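Local coordinates for M152 protein (Murid herpesvirus 1, PDB 4G59) that is an MHC class I-like glycoprotein of murine cytomegalovirus that probably serves immune evasion, keeping host MHC class I molecules and NKG2D ligands from the cell surface, at residues 82-85 with 86-90; 167-170 with 171-175. All blocks are in the same frame, centred on the assembly; numbering follows the deposited sequence.

Interactions 1 and 2 are both turn-to-turn contacts within single helices of the MHC class I-like part of the chain. Interaction 1 comes first in sequence, at the C-terminal end of helix 68-89; interaction 2 follows in helix 161-178. Their centres lie 36 Å apart and their nearest atoms about 22 Å, so they do not touch. The helices themselves do meet: Arg167 and Trp168 of interaction 2 both bond Glu70, near the start of the helix that interaction 1 closes. The two contacts thus describe different parts of one helical layer, one where helix 68-89 ends, the other where its beginning is tied to helix 161-178.

Interaction 1 of 2, residues 82-85 with 86-90; sequences YEYI and MNVFK
Ile85 O receives the backbone N-H of Lys90 across 2.6 Å, nearly straight at 169°, a link that spans five residues and makes the last turn of the helix a wider, pi-type one. Lys90 then leaves helical geometry with a positive phi. Before this, the ordinary four-residue pattern holds: Met86 N bonds Tyr82 O, Asn87 N bonds Glu83 O at 2.8 Å, and Val88 N bonds Tyr84 O in a more bent arrangement.

Packing on the buried side centres on Tyr84. Phe89 turns an edge toward the face of the Tyr84 ring in an offset edge-to-face pair, the centroids 5.7 Å apart and the planes at 80°. Its CE2 comes within 3.3 Å of Tyr84 OH, while that hydroxyl is hydrogen-bonded to Gln112. Val88 meets another part of the same ring, its CG2 lying near the ring plane, 3.7 Å from Tyr84 CD1. Ile85 adds a looser touch, CD1 to Phe89 CB at 4.2 Å.

On the exposed flank, Met86 folds back on the preceding turn. With CG set beside its own backbone N (chi1 -64°), this methylene lies off-centre above the Tyr82 ring, 4.0 Å from the centroid, in a CH-pi contact. The chain bends again, and SD makes an oblique Met-aromatic approach to that ring.

Tyr84 also stacks with Tyr148, and Val88 touches that residue too, so the buried face packs on helix 142-148. The arrangement is a helix C-terminus closed by a pi-type turn, here ending a long helix of the MHC class I-like fold.

Interaction 2 of 2, residues 167-170 with 171-175; sequences RWTS and FCRKI
Phe171 drives its CD2 edge into the face of the Trp168 indole, one turn of contact that forms the dense side of this helix. The rings stand almost perpendicular, with planes at 86° and the centroid of the indole six-membered ring 4.9 Å from that of Phe171, an edge-to-face stack in which CD2 lies 3.5 Å from Trp168 CE3. Arg167 packs against a face of the phenyl ring: its CG, put there by a chi1 of 169°, lies over the CE2-CZ rim, 3.5 Å from Phe171 CZ. The Arg167 carbonyl O sits over the same face, 3.3 Å from Phe171 CG, and also accepts the N-H of Phe171. Cys172, buried nearby, is joined to Cys18 by a disulfide.

The other side is more open. Ser170, Arg173 and Lys174 are exposed, and what they share with the preceding turn is chiefly backbone hydrogen bonding. One side-chain contact stands out there: Thr169 CG2 lies over the centre of the Arg173 guanidinium, 3.3 Å from its CZ, with the arginine running extended beside it. Thr169 OG1 bonds back to Gln165 O.

The polar ends of the packed side converge on Glu70 of helix 68-89. Its carboxylate takes a salt bridge from Arg167 NH2 through one oxygen and the Trp168 NE1 hydrogen bond through the other, which would favour its charged form and couples the aromatic cluster to the neighbouring helix.

Interaction 1 of 2, residues 82-85 with 86-90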
# COMPACT_ATOMS: atom_id res chain seq x y z
N TYR B 82 8.38 20.12 -3.40
CA TYR B 82 8.35 20.67 -4.76
C TYR B 82 9.68 21.33 -5.12
O TYR B 82 10.26 21.02 -6.16
CB TYR B 82 7.19 21.65 -4.93
CG TYR B 82 7.29 22.48 -6.20
CD1 TYR B 82 7.03 21.92 -7.44
CD2 TYR B 82 7.63 23.83 -6.14
CE1 TYR B 82 7.12 22.68 -8.60
CE2 TYR B 82 7.72 24.59 -7.30
CZ TYR B 82 7.47 24.01 -8.52
OH TYR B 82 7.56 24.75 -9.67
N GLU B 83 10.17 22.23 -4.27
CA GLU B 83 11.49 22.83 -4.48
C GLU B 83 12.56 21.75 -4.62
O GLU B 83 13.32 21.76 -5.57
CB GLU B 83 11.89 23.77 -3.34
CG GLU B 83 10.86 24.81 -2.95
CD GLU B 83 10.60 25.83 -4.03
OE1 GLU B 83 11.58 26.34 -4.62
OE2 GLU B 83 9.42 26.14 -4.29
N TYR B 84 12.60 20.83 -3.66
CA TYR B 84 13.62 19.78 -3.62
C TYR B 84 13.68 19.03 -4.94
O TYR B 84 14.75 18.89 -5.53
CB TYR B 84 13.33 18.80 -2.49
CG TYR B 84 14.26 17.61 -2.40
CD1 TYR B 84 15.59 17.69 -2.78
CD2 TYR B 84 13.79 16.39 -1.93
CE1 TYR B 84 16.43 16.59 -2.68
CE2 TYR B 84 14.62 15.29 -1.84
CZ TYR B 84 15.94 15.39 -2.21
OH TYR B 84 16.76 14.29 -2.12
N ILE B 85 12.52 18.56 -5.39
CA ILE B 85 12.42 17.77 -6.61
C ILE B 85 12.89 18.54 -7.85
O ILE B 85 13.71 18.04 -8.63
CB ILE B 85 10.98 17.23 -6.81
CG1 ILE B 85 10.76 15.97 -5.98
CG2 ILE B 85 10.71 16.93 -8.29
CD1 ILE B 85 11.68 14.83 -6.36
N MET B 86 12.39 19.77 -8.02
CA MET B 86 12.77 20.61 -9.15
C MET B 86 14.26 21.00 -9.14
O MET B 86 14.95 20.82 -10.14
CB MET B 86 11.89 21.87 -9.22
CG MET B 86 10.41 21.61 -9.49
SD MET B 86 10.06 20.59 -10.94
CE MET B 86 10.33 21.77 -12.27
N ASN B 87 14.75 21.52 -8.01
CA ASN B 87 16.13 21.98 -7.88
C ASN B 87 17.22 20.90 -7.88
O ASN B 87 18.36 21.18 -8.26
CB ASN B 87 16.30 22.84 -6.63
CG ASN B 87 15.40 24.06 -6.62
OD1 ASN B 87 14.76 24.38 -7.62
ND2 ASN B 87 15.34 24.74 -5.48
N VAL B 88 16.89 19.69 -7.43
CA VAL B 88 17.90 18.64 -7.30
C VAL B 88 17.68 17.50 -8.28
O VAL B 88 18.61 17.08 -8.97
CB VAL B 88 17.99 18.09 -5.86
CG1 VAL B 88 19.08 17.02 -5.76
CG2 VAL B 88 18.25 19.22 -4.88
N PHE B 89 16.54 16.84 -8.19
CA PHE B 89 16.25 15.76 -9.12
C PHE B 89 15.91 16.16 -10.55
O PHE B 89 16.38 15.56 -11.51
CB PHE B 89 15.28 14.76 -8.51
CG PHE B 89 15.94 13.87 -7.51
CD1 PHE B 89 16.53 12.69 -7.90
CD2 PHE B 89 16.02 14.23 -6.18
CE1 PHE B 89 17.15 11.88 -7.00
CE2 PHE B 89 16.64 13.42 -5.28
CZ PHE B 89 17.21 12.24 -5.69
N LYS B 90 15.07 17.17 -10.68
CA LYS B 90 14.72 17.77 -11.95
C LYS B 90 13.76 16.90 -12.74
O LYS B 90 13.32 17.26 -13.81
CB LYS B 90 15.96 18.11 -12.77
CG LYS B 90 16.61 19.39 -12.33
CD LYS B 90 17.96 19.55 -12.96
CE LYS B 90 18.57 20.88 -12.58
NZ LYS B 90 18.59 21.09 -11.12

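Interaction 2 of 2, residues 167-170 with 171-175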
# COMPACT_ATOMS: atom_id res chain seq x y z
N ARG B 167 -3.85 17.41 21.81
CA ARG B 167 -4.82 17.00 20.81
C ARG B 167 -4.66 15.53 20.45
O ARG B 167 -5.65 14.80 20.34
CB ARG B 167 -4.76 17.90 19.57
CG ARG B 167 -5.55 17.35 18.41
CD ARG B 167 -5.97 18.41 17.42
NE ARG B 167 -4.84 19.12 16.86
CZ ARG B 167 -4.76 20.45 16.79
NH1 ARG B 167 -5.76 21.18 17.23
NH2 ARG B 167 -3.68 21.02 16.28
N TRP B 168 -3.41 15.08 20.29
CA TRP B 168 -3.19 13.70 19.88
C TRP B 168 -3.33 12.70 21.03
O TRP B 168 -3.66 11.53 20.81
CB TRP B 168 -1.89 13.55 19.08
CG TRP B 168 -2.07 14.22 17.75
CD1 TRP B 168 -1.76 15.51 17.43
CD2 TRP B 168 -2.68 13.65 16.59
NE1 TRP B 168 -2.12 15.77 16.14
CE2 TRP B 168 -2.68 14.65 15.59
CE3 TRP B 168 -3.21 12.40 16.29
CZ2 TRP B 168 -3.22 14.43 14.31
CZ3 TRP B 168 -3.73 12.17 15.01
CH2 TRP B 168 -3.74 13.19 14.05
N THR B 169 -3.12 13.15 22.26
CA THR B 169 -3.39 12.30 23.43
C THR B 169 -4.89 12.06 23.52
O THR B 169 -5.33 10.95 23.78
CB THR B 169 -2.84 12.91 24.72
OG1 THR B 169 -1.41 12.91 24.67
CG2 THR B 169 -3.34 12.13 25.95
N SER B 170 -5.66 13.10 23.26
CA SER B 170 -7.11 13.03 23.22
C SER B 170 -7.61 12.08 22.12
O SER B 170 -8.57 11.31 22.31
CB SER B 170 -7.67 14.44 23.04
OG SER B 170 -8.99 14.42 22.54
N PHE B 171 -6.96 12.11 20.96
CA PHE B 171 -7.37 11.22 19.88
C PHE B 171 -7.00 9.80 20.24
O PHE B 171 -7.78 8.87 20.00
CB PHE B 171 -6.69 11.61 18.58
CG PHE B 171 -7.15 12.92 18.01
CD1 PHE B 171 -8.33 13.50 18.45
CD2 PHE B 171 -6.41 13.56 17.03
CE1 PHE B 171 -8.76 14.70 17.91
CE2 PHE B 171 -6.83 14.76 16.49
CZ PHE B 171 -8.00 15.34 16.93
N CYS B 172 -5.82 9.63 20.81
CA CYS B 172 -5.38 8.31 21.27
C CYS B 172 -6.34 7.70 22.30
O CYS B 172 -6.67 6.52 22.21
CB CYS B 172 -3.96 8.34 21.83
SG CYS B 172 -3.22 6.71 21.98
N ARG B 173 -6.75 8.49 23.28
CA ARG B 173 -7.63 8.01 24.34
C ARG B 173 -9.01 7.63 23.79
O ARG B 173 -9.63 6.66 24.25
CB ARG B 173 -7.76 9.05 25.46
CG ARG B 173 -6.49 9.39 26.26
CD ARG B 173 -6.91 10.40 27.35
NE ARG B 173 -5.88 11.19 28.04
CZ ARG B 173 -4.77 10.71 28.61
NH1 ARG B 173 -4.44 9.41 28.51
NH2 ARG B 173 -3.96 11.54 29.24
N LYS B 174 -9.49 8.39 22.80
CA LYS B 174 -10.76 8.08 22.13
C LYS B 174 -10.69 6.70 21.45
O LYS B 174 -11.63 5.88 21.55
CB LYS B 174 -11.14 9.17 21.12
CG LYS B 174 -12.43 8.92 20.36
CD LYS B 174 -13.64 8.99 21.28
CE LYS B 174 -14.94 8.87 20.50
NZ LYS B 174 -16.12 9.03 21.40
N ILE B 175 -9.55 6.43 20.82
CA ILE B 175 -9.32 5.14 20.15
C ILE B 175 -9.31 3.97 21.13
O ILE B 175 -10.00 2.96 20.92
CB ILE B 175 -7.98 5.15 19.44
CG1 ILE B 175 -7.99 6.13 18.26
CG2 ILE B 175 -7.62 3.74 18.98
CD1 ILE B 175 -6.52 6.40 17.69